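PDB 6OFQ: heme-binding protein A / AI-2 binding protein A from Helicobacter pylori SS1, which probably captures peptides in the periplasm for uptake by an ABC transporter, and is held here in complex with the peptide STSA. Local coordinates for residues T58-F68 against L176-L187; E76-D84 against T93-Y101. All blocks are in the same frame, centred on the assembly; numbering follows the deposited sequence.

Interaction 1 (T58-F68 against L176-L187); sequences TGNIYDTLVQF and LANLGMDFLSIL
T64 and Y62, two residues apart on the chain that leaves helix 52-61, bury more surface against 176-187 than any of their neighbours. T64 sets its methyl, CG2, against two backbone carbonyls, M181 O at 3.4 Å and L184 O at 3.6 Å. Its hydroxyl lies between the backbone N and the carbonyl carbon (chi1 38°), from where OG1 donates back to V66 O at 2.7 Å and receives a bond from a water that also donates to G180 O. Threonine suits the place because its small methyl fits against the carbonyls while the hydroxyl beside it both donates and accepts.

The Y62 and L187 side chains meet at a slant, CE1 of the tyrosine 3.6 Å from CD1 of the leucine, while I186 O sits at the ring edge; the phenol OH bonds to M44 O. Between T64 and Y62, I186 N donates almost straight to D63 O (2.9 Å, 167°), the direct hydrogen bond between the segments. S185 OG, donating to D182 O on a lone pair, also accepts a hydrogen bond from a second water. Farther along, V66 CG2 comes to 3.4 Å from L176 O, and G180 CA makes a CA-H...O contact of 3.3 Å to V66 O. Glycine suits this position, having no beta carbon to run into CE2 of the F68 ring.

The contact thus lays the chain from helix 52-61 into edge strand 66-68 along the loop after helix 175-178, with strands 75-85 and 91-96 meeting V66, L176 and L179, and helix 142-147 touching M181 and L184.

Interaction 2 (E76-D84 against T93-Y101); sequences EPALATSWD and TFHLRKGVY
R97 reaches back from the end of strand 91-96 to grip A78 O with two nitrogens, NE at 2.8 Å and NH2 at 2.9 Å, the oxygen lying in the guanidinium plane. The chain bends at chi3 (-67°) to turn the group side-on, and T81 CG2 rests over one of its faces. The backbone N of R97 is satisfied by L79 O. H95 O accepts from T81 N, and a water that donates to L96 O also bonds T81 OG1.

H95 N donates to S82 O, while D84 and T93 exchange two backbone bonds, each 2.9 Å. On the S82 face, the imidazole NE2 of H95 donates to D84 OD2 at 2.8 Å, the carboxylate and ring planes standing 78° apart; histidine here is a flat donor long enough to reach diagonally to the next residue pair. T93 OG1 hydrogen-bonds R165 NE and meets a water that also donates to D84 O. On the face of W83 and F94, F94 CD1 lies 3.6 Å from W83 CB and equally near A80 CB, all apolar.

Strands 75-85 and 91-96 form an antiparallel beta hairpin, with a beta bulge where the register shifts by one between A80-L96 and S82-H95.

Both interactions reach one antiparallel sheet, interaction 1 through its edge strand 66-68 and interaction 2 through strands 75-85 and 91-96; L65 O probably accepts from A80 N, and Q67 O from E76 N. Interaction 1 is the buried one, its centre about 13 Å from that of the chain, and it joins parts distant in sequence largely through waters and side chains set against carbonyls. Interaction 2, about 25 Å from that centre and partly buried, joins near neighbours in sequence by a backbone ladder, with charged and polar groups toward its more exposed side. Their apolar sides merge where L179 CD1 packs against F94 CZ at 3.2 Å.

Interaction 1 (T58-F68 against L176-L187)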
loop_
_atom_site.group_PDB
_atom_site.type_symbol
_atom_site.label_atom_id
_atom_site.label_comp_id
_atom_site.label_asym_id
_atom_site.label_seq_id
_atom_site.Cartn_x
_atom_site.Cartn_y
_atom_site.Cartn_z
ATOM N N THR A 58 -7.647 -9.221 -1.459
ATOM C CA THR A 58 -8.583 -8.809 -0.413
ATOM C C THR A 58 -9.441 -7.617 -0.827
ATOM O O THR A 58 -10.602 -7.502 -0.451
ATOM C CB THR A 58 -7.858 -8.520 0.907
ATOM O OG1 THR A 58 -7.015 -7.377 0.725
ATOM C CG2 THR A 58 -7.068 -9.659 1.423
ATOM N N GLY A 59 -8.890 -6.729 -1.661
ATOM C CA GLY A 59 -9.644 -5.581 -2.141
ATOM C C GLY A 59 -10.848 -5.927 -2.987
ATOM O O GLY A 59 -11.773 -5.116 -3.137
ATOM N N ASN A 60 -10.849 -7.106 -3.601
ATOM C CA ASN A 60 -11.978 -7.574 -4.365
ATOM C C ASN A 60 -13.035 -8.342 -3.506
ATOM O O ASN A 60 -14.174 -8.458 -3.956
ATOM C CB ASN A 60 -11.431 -8.520 -5.437
ATOM C CG ASN A 60 -10.831 -7.772 -6.604
ATOM O OD1 ASN A 60 -11.568 -7.211 -7.396
ATOM N ND2 ASN A 60 -9.502 -7.761 -6.712
ATOM N N ILE A 61 -12.601 -8.839 -2.363
ATOM C CA ILE A 61 -13.411 -9.714 -1.499
ATOM C C ILE A 61 -14.170 -8.871 -0.487
ATOM O O ILE A 61 -15.340 -9.178 -0.123
ATOM C CB ILE A 61 -12.479 -10.736 -0.818
ATOM C CG1 ILE A 61 -11.986 -11.737 -1.882
ATOM C CG2 ILE A 61 -13.163 -11.400 0.370
ATOM C CD1 ILE A 61 -10.835 -12.603 -1.381
ATOM N N TYR A 62 -13.515 -7.852 0.073
ATOM C CA TYR A 62 -14.079 -7.101 1.195
ATOM C C TYR A 62 -14.503 -5.696 0.758
ATOM O O TYR A 62 -13.895 -5.116 -0.132
ATOM C CB TYR A 62 -13.094 -6.881 2.338
ATOM C CG TYR A 62 -12.584 -8.155 2.988
ATOM C CD1 TYR A 62 -13.332 -8.815 3.940
ATOM C CD2 TYR A 62 -11.379 -8.715 2.629
ATOM C CE1 TYR A 62 -12.876 -9.950 4.593
ATOM C CE2 TYR A 62 -10.910 -9.829 3.296
ATOM C CZ TYR A 62 -11.651 -10.433 4.290
ATOM O OH TYR A 62 -11.116 -11.522 4.957
ATOM N N ASP A 63 -15.528 -5.163 1.428
ATOM C CA ASP A 63 -15.842 -3.752 1.423
ATOM C C ASP A 63 -15.522 -3.070 2.713
ATOM O O ASP A 63 -15.315 -3.677 3.768
ATOM C CB ASP A 63 -17.316 -3.542 1.144
ATOM C CG ASP A 63 -17.690 -4.036 -0.236
ATOM O OD1 ASP A 63 -17.044 -3.621 -1.235
ATOM O OD2 ASP A 63 -18.631 -4.851 -0.371
ATOM N N THR A 64 -15.512 -1.743 2.573
ATOM C CA THR A 64 -15.276 -0.800 3.655
ATOM C C THR A 64 -16.541 0.070 3.863
ATOM O O THR A 64 -17.492 -0.017 3.090
ATOM C CB THR A 64 -14.023 0.062 3.369
ATOM O OG1 THR A 64 -13.960 0.370 1.977
ATOM C CG2 THR A 64 -12.719 -0.678 3.757
ATOM N N LEU A 65 -16.504 0.952 4.868
ATOM C CA LEU A 65 -17.667 1.846 5.100
ATOM C C LEU A 65 -17.905 2.847 3.960
ATOM O O LEU A 65 -19.034 3.108 3.514
ATOM C CB LEU A 65 -17.510 2.578 6.415
ATOM C CG LEU A 65 -17.647 1.711 7.676
ATOM C CD1 LEU A 65 -17.321 2.603 8.865
ATOM C CD2 LEU A 65 -19.100 1.245 7.846
ATOM N N VAL A 66 -16.796 3.400 3.477
ATOM C CA VAL A 66 -16.734 4.246 2.302
ATOM C C VAL A 66 -15.730 3.677 1.330
ATOM O O VAL A 66 -14.903 2.864 1.774
ATOM C CB VAL A 66 -16.379 5.720 2.663
ATOM C CG1 VAL A 66 -17.366 6.225 3.737
ATOM C CG2 VAL A 66 -14.931 5.869 3.136
ATOM N N GLN A 67 -15.773 3.999 0.054
ATOM C CA GLN A 67 -14.830 3.456 -0.884
ATOM C C GLN A 67 -14.343 4.506 -1.844
ATOM O O GLN A 67 -14.938 5.606 -1.892
ATOM C CB GLN A 67 -15.380 2.271 -1.661
ATOM C CG GLN A 67 -16.548 2.623 -2.563
ATOM C CD GLN A 67 -17.250 1.409 -3.136
ATOM O OE1 GLN A 67 -17.348 0.352 -2.529
ATOM N NE2 GLN A 67 -17.857 1.588 -4.294
ATOM N N PHE A 68 -13.384 4.190 -2.707
ATOM C CA PHE A 68 -12.870 5.168 -3.697
ATOM C C PHE A 68 -13.468 4.839 -5.043
ATOM O O PHE A 68 -13.391 3.698 -5.541
ATOM C CB PHE A 68 -11.343 5.151 -3.676
ATOM C CG PHE A 68 -10.852 5.618 -2.348
ATOM C CD1 PHE A 68 -10.845 6.984 -2.056
ATOM C CD2 PHE A 68 -10.396 4.726 -1.428
ATOM C CE1 PHE A 68 -10.456 7.398 -0.789
ATOM C CE2 PHE A 68 -10.014 5.144 -0.169
ATOM C CZ PHE A 68 -10.111 6.467 0.175
ATOM N N LEU A 176 -12.175 10.299 7.345
ATOM C CA LEU A 176 -13.141 9.759 6.422
ATOM C C LEU A 176 -12.446 8.934 5.354
ATOM O O LEU A 176 -12.886 7.799 5.083
ATOM C CB LEU A 176 -13.994 10.850 5.796
ATOM C CG LEU A 176 -15.132 10.365 4.913
ATOM C CD1 LEU A 176 -16.204 9.627 5.655
ATOM C CD2 LEU A 176 -15.692 11.554 4.145
ATOM N N ALA A 177 -11.353 9.435 4.771
ATOM C CA ALA A 177 -10.639 8.692 3.738
ATOM C C ALA A 177 -9.984 7.425 4.305
ATOM O O ALA A 177 -10.000 6.349 3.680
ATOM C CB ALA A 177 -9.543 9.575 3.159
ATOM N N ASN A 178 -9.567 7.487 5.561
ATOM C CA ASN A 178 -8.986 6.344 6.248
ATOM C C ASN A 178 -9.955 5.149 6.243
ATOM O O ASN A 178 -9.594 3.945 6.154
ATOM C CB ASN A 178 -8.563 6.585 7.682
ATOM C CG ASN A 178 -7.387 7.503 7.802
ATOM O OD1 ASN A 178 -6.621 7.738 6.861
ATOM N ND2 ASN A 178 -7.262 7.991 9.022
ATOM N N LEU A 179 -11.233 5.468 6.444
ATOM C CA LEU A 179 -12.280 4.447 6.531
ATOM C C LEU A 179 -12.459 3.734 5.225
ATOM O O LEU A 179 -13.166 2.716 5.186
ATOM C CB LEU A 179 -13.642 5.049 6.977
ATOM C CG LEU A 179 -13.551 5.729 8.331
ATOM C CD1 LEU A 179 -14.963 6.287 8.603
ATOM C CD2 LEU A 179 -13.136 4.756 9.376
ATOM N N GLY A 180 -11.877 4.173 4.105
ATOM C CA GLY A 180 -11.833 3.472 2.825
ATOM C C GLY A 180 -10.643 2.582 2.688
ATOM O O GLY A 180 -10.561 1.905 1.658
ATOM N N MET A 181 -9.737 2.545 3.649
ATOM C CA MET A 181 -8.491 1.765 3.525
ATOM C C MET A 181 -8.735 0.272 3.811
ATOM O O MET A 181 -9.537 -0.061 4.684
ATOM C CB MET A 181 -7.403 2.339 4.397
ATOM C CG MET A 181 -6.979 3.712 3.938
ATOM S SD MET A 181 -5.799 4.550 4.990
ATOM C CE MET A 181 -4.454 3.355 5.006
ATOM N N ASP A 182 -7.891 -0.556 3.189
ATOM C CA ASP A 182 -8.051 -1.997 3.244
ATOM C C ASP A 182 -8.047 -2.555 4.695
ATOM O O ASP A 182 -8.789 -3.508 4.950
ATOM C CB ASP A 182 -6.935 -2.618 2.434
ATOM C CG ASP A 182 -6.988 -2.231 0.973
ATOM O OD1 ASP A 182 -6.542 -1.104 0.695
ATOM O OD2 ASP A 182 -7.493 -3.004 0.146
ATOM N N PHE A 183 -7.252 -1.974 5.580
ATOM C CA PHE A 183 -7.178 -2.516 6.938
ATOM C C PHE A 183 -8.463 -2.389 7.709
ATOM O O PHE A 183 -8.620 -3.045 8.741
ATOM C CB PHE A 183 -5.946 -1.975 7.690
ATOM C CG PHE A 183 -6.132 -0.588 8.275
ATOM C CD1 PHE A 183 -6.090 0.588 7.541
ATOM C CD2 PHE A 183 -6.371 -0.450 9.640
ATOM C CE1 PHE A 183 -6.166 1.847 8.105
ATOM C CE2 PHE A 183 -6.443 0.802 10.217
ATOM C CZ PHE A 183 -6.415 1.963 9.466
ATOM N N LEU A 184 -9.344 -1.500 7.241
ATOM C CA LEU A 184 -10.636 -1.288 7.868
ATOM C C LEU A 184 -11.752 -1.968 7.115
ATOM O O LEU A 184 -12.939 -1.601 7.242
ATOM C CB LEU A 184 -10.880 0.205 8.077
ATOM C CG LEU A 184 -9.882 0.829 9.025
ATOM C CD1 LEU A 184 -10.111 2.342 9.078
ATOM C CD2 LEU A 184 -9.869 0.197 10.430
ATOM N N SER A 185 -11.425 -2.993 6.346
ATOM C CA SER A 185 -12.403 -3.877 5.770
ATOM C C SER A 185 -13.346 -4.545 6.785
ATOM O O SER A 185 -12.946 -4.790 7.931
ATOM C CB SER A 185 -11.634 -4.974 5.049
ATOM O OG SER A 185 -10.970 -4.555 3.883
ATOM N N ILE A 186 -14.563 -4.768 6.328
ATOM C CA ILE A 186 -15.582 -5.371 7.201
ATOM C C ILE A 186 -15.604 -6.902 7.054
ATOM O O ILE A 186 -15.984 -7.387 5.994
ATOM C CB ILE A 186 -16.955 -4.759 6.962
ATOM C CG1 ILE A 186 -16.939 -3.216 7.093
ATOM C CG2 ILE A 186 -17.962 -5.332 7.955
ATOM C CD1 ILE A 186 -16.253 -2.658 8.319
ATOM N N LEU A 187 -15.153 -7.546 8.133
ATOM C CA LEU A 187 -15.237 -9.019 8.190
ATOM C C LEU A 187 -16.515 -9.399 8.910
ATOM O O LEU A 187 -17.201 -8.543 9.473
ATOM C CB LEU A 187 -14.051 -9.541 8.980
ATOM C CG LEU A 187 -12.726 -9.665 8.227
ATOM C CD1 LEU A 187 -12.198 -8.338 7.690
ATOM C CD2 LEU A 187 -11.686 -10.350 9.088
HETATM O O HOH W 1 -8.586 -5.250 1.139
HETATM O O HOH W 2 -11.191 -3.761 1.301
HETATM O O HOH W 3 -16.749 -6.964 3.411
HETATM O O HOH W 4 -11.461 -0.764 0.914
HETATM O O HOH W 5 -14.432 0.839 6.848
#

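Interaction 2 (E76-D84 against T93-Y101)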
loop_
_atom_site.group_PDB
_atom_site.type_symbol
_atom_site.label_atom_id
_atom_site.label_comp_id
_atom_site.label_asym_id
_atom_site.label_seq_id
_atom_site.Cartn_x
_atom_site.Cartn_y
_atom_site.Cartn_z
ATOM N N GLU A 76 -16.760 7.729 -2.063
ATOM C CA GLU A 76 -18.178 7.536 -2.384
ATOM C C GLU A 76 -18.730 6.506 -1.398
ATOM O O GLU A 76 -17.975 5.819 -0.681
ATOM C CB GLU A 76 -18.390 7.076 -3.834
ATOM C CG GLU A 76 -17.818 5.674 -4.100
ATOM C CD GLU A 76 -17.921 5.217 -5.543
ATOM O OE1 GLU A 76 -18.481 6.011 -6.337
ATOM O OE2 GLU A 76 -17.522 4.054 -5.831
ATOM N N PRO A 77 -20.044 6.365 -1.295
ATOM C CA PRO A 77 -20.618 5.413 -0.336
ATOM C C PRO A 77 -20.308 3.939 -0.607
ATOM O O PRO A 77 -19.986 3.603 -1.738
ATOM C CB PRO A 77 -22.099 5.661 -0.400
ATOM C CG PRO A 77 -22.149 7.097 -0.851
ATOM C CD PRO A 77 -21.092 7.201 -1.891
ATOM N N ALA A 78 -20.230 3.150 0.460
ATOM C CA ALA A 78 -19.992 1.706 0.304
ATOM C C ALA A 78 -20.904 1.044 1.328
ATOM O O ALA A 78 -22.123 1.095 1.146
ATOM C CB ALA A 78 -18.518 1.345 0.429
ATOM N N LEU A 79 -20.369 0.359 2.339
ATOM C CA LEU A 79 -21.216 -0.301 3.334
ATOM C C LEU A 79 -22.019 0.716 4.167
ATOM O O LEU A 79 -23.004 0.326 4.818
ATOM C CB LEU A 79 -20.470 -1.293 4.213
ATOM C CG LEU A 79 -19.988 -2.555 3.441
ATOM C CD1 LEU A 79 -19.164 -3.437 4.362
ATOM C CD2 LEU A 79 -21.182 -3.344 2.867
ATOM N N ALA A 80 -21.550 1.970 4.223
ATOM C CA ALA A 80 -22.385 3.079 4.693
ATOM C C ALA A 80 -22.962 3.732 3.455
ATOM O O ALA A 80 -22.268 4.162 2.512
ATOM C CB ALA A 80 -21.601 4.116 5.496
ATOM N N THR A 81 -24.278 3.963 3.484
ATOM C CA THR A 81 -24.986 4.701 2.423
ATOM C C THR A 81 -24.865 6.217 2.566
ATOM O O THR A 81 -24.919 6.938 1.568
ATOM C CB THR A 81 -26.466 4.360 2.288
ATOM O OG1 THR A 81 -27.054 4.427 3.603
ATOM C CG2 THR A 81 -26.612 2.879 1.774
ATOM N N SER A 82 -24.782 6.686 3.807
ATOM C CA SER A 82 -24.627 8.127 4.069
ATOM C C SER A 82 -24.011 8.324 5.451
ATOM O O SER A 82 -23.838 7.381 6.235
ATOM C CB SER A 82 -25.990 8.822 3.993
ATOM O OG SER A 82 -26.737 8.462 5.109
ATOM N N TRP A 83 -23.634 9.587 5.695
ATOM C CA TRP A 83 -22.976 9.848 6.966
ATOM C C TRP A 83 -23.090 11.330 7.250
ATOM O O TRP A 83 -23.316 12.142 6.359
ATOM C CB TRP A 83 -21.491 9.437 6.990
ATOM C CG TRP A 83 -20.685 9.926 5.827
ATOM C CD1 TRP A 83 -19.976 11.095 5.754
ATOM C CD2 TRP A 83 -20.506 9.282 4.563
ATOM N NE1 TRP A 83 -19.382 11.216 4.530
ATOM C CE2 TRP A 83 -19.681 10.105 3.794
ATOM C CE3 TRP A 83 -20.955 8.076 4.035
ATOM C CZ2 TRP A 83 -19.340 9.807 2.489
ATOM C CZ3 TRP A 83 -20.612 7.791 2.752
ATOM C CH2 TRP A 83 -19.833 8.641 1.997
ATOM N N ASP A 84 -22.989 11.612 8.539
ATOM C CA ASP A 84 -22.968 12.996 9.010
ATOM C C ASP A 84 -21.767 13.216 9.883
ATOM O O ASP A 84 -21.464 12.368 10.759
ATOM C CB ASP A 84 -24.260 13.242 9.792
ATOM C CG ASP A 84 -25.526 12.882 8.970
ATOM O OD1 ASP A 84 -25.910 13.774 8.186
ATOM O OD2 ASP A 84 -26.154 11.835 9.244
ATOM N N THR A 93 -21.228 9.901 12.200
ATOM C CA THR A 93 -22.316 8.928 12.290
ATOM C C THR A 93 -22.584 8.340 10.894
ATOM O O THR A 93 -22.820 9.077 9.949
ATOM C CB THR A 93 -23.613 9.590 12.785
ATOM O OG1 THR A 93 -23.383 10.214 14.058
ATOM C CG2 THR A 93 -24.653 8.546 13.020
ATOM N N PHE A 94 -22.446 7.010 10.812
ATOM C CA PHE A 94 -22.607 6.264 9.549
ATOM C C PHE A 94 -23.901 5.466 9.559
ATOM O O PHE A 94 -24.196 4.744 10.508
ATOM C CB PHE A 94 -21.420 5.307 9.328
ATOM C CG PHE A 94 -20.150 6.055 9.008
ATOM C CD1 PHE A 94 -19.791 6.387 7.698
ATOM C CD2 PHE A 94 -19.293 6.437 10.034
ATOM C CE1 PHE A 94 -18.673 7.143 7.424
ATOM C CE2 PHE A 94 -18.153 7.179 9.790
ATOM C CZ PHE A 94 -17.886 7.542 8.484
ATOM N N HIS A 95 -24.656 5.671 8.487
ATOM C CA HIS A 95 -25.884 4.946 8.267
ATOM C C HIS A 95 -25.543 3.767 7.356
ATOM O O HIS A 95 -25.133 3.982 6.223
ATOM C CB HIS A 95 -26.915 5.921 7.634
ATOM C CG HIS A 95 -27.077 7.217 8.400
ATOM N ND1 HIS A 95 -27.801 7.231 9.570
ATOM C CD2 HIS A 95 -26.467 8.429 8.331
ATOM C CE1 HIS A 95 -27.705 8.425 10.136
ATOM N NE2 HIS A 95 -26.907 9.179 9.402
ATOM N N LEU A 96 -25.783 2.551 7.817
ATOM C CA LEU A 96 -25.288 1.362 7.167
ATOM C C LEU A 96 -26.317 0.913 6.136
ATOM O O LEU A 96 -27.567 1.031 6.328
ATOM C CB LEU A 96 -24.950 0.295 8.176
ATOM C CG LEU A 96 -23.966 0.634 9.297
ATOM C CD1 LEU A 96 -23.721 -0.584 10.123
ATOM C CD2 LEU A 96 -22.657 1.173 8.707
ATOM N N ARG A 97 -25.802 0.384 5.029
ATOM C CA ARG A 97 -26.606 -0.223 3.982
ATOM C C ARG A 97 -27.301 -1.483 4.493
ATOM O O ARG A 97 -26.653 -2.296 5.182
ATOM C CB ARG A 97 -25.669 -0.632 2.813
ATOM C CG ARG A 97 -26.374 -0.907 1.494
ATOM C CD ARG A 97 -25.298 -1.158 0.426
ATOM N NE ARG A 97 -24.525 0.050 0.145
ATOM C CZ ARG A 97 -24.823 1.010 -0.713
ATOM N NH1 ARG A 97 -25.958 1.044 -1.413
ATOM N NH2 ARG A 97 -24.024 2.089 -0.799
ATOM N N LYS A 98 -28.600 -1.589 4.212
ATOM C CA LYS A 98 -29.391 -2.760 4.601
ATOM C C LYS A 98 -29.454 -3.740 3.448
ATOM O O LYS A 98 -29.344 -3.395 2.274
ATOM C CB LYS A 98 -30.797 -2.266 4.974
ATOM C CG LYS A 98 -30.817 -1.328 6.185
ATOM C CD LYS A 98 -32.281 -1.003 6.503
ATOM C CE LYS A 98 -32.368 -0.013 7.641
ATOM N NZ LYS A 98 -33.807 0.131 7.966
ATOM N N GLY A 99 -29.710 -4.971 3.844
ATOM C CA GLY A 99 -29.865 -6.082 2.916
ATOM C C GLY A 99 -28.606 -6.482 2.170
ATOM O O GLY A 99 -28.684 -7.071 1.086
ATOM N N VAL A 100 -27.441 -6.255 2.766
ATOM C CA VAL A 100 -26.162 -6.709 2.205
ATOM C C VAL A 100 -25.900 -8.018 2.916
ATOM O O VAL A 100 -25.947 -8.135 4.146
ATOM C CB VAL A 100 -25.072 -5.707 2.595
ATOM C CG1 VAL A 100 -23.695 -6.247 2.204
ATOM C CG2 VAL A 100 -25.365 -4.338 2.020
ATOM N N TYR A 101 -25.463 -9.022 2.146
ATOM C CA TYR A 101 -25.150 -10.318 2.678
ATOM C C TYR A 101 -23.669 -10.649 2.490
ATOM O O TYR A 101 -23.105 -10.313 1.429
ATOM C CB TYR A 101 -26.023 -11.404 2.027
ATOM C CG TYR A 101 -27.469 -11.234 2.496
ATOM C CD1 TYR A 101 -27.855 -11.831 3.678
ATOM C CD2 TYR A 101 -28.370 -10.433 1.829
ATOM C CE1 TYR A 101 -29.088 -11.630 4.254
ATOM C CE2 TYR A 101 -29.618 -10.198 2.385
ATOM C CZ TYR A 101 -29.946 -10.794 3.578
ATOM O OH TYR A 101 -31.177 -10.616 4.171
HETATM O O HOH W 6 -29.091 2.600 4.365
HETATM O O HOH W 7 -22.569 12.789 13.505
#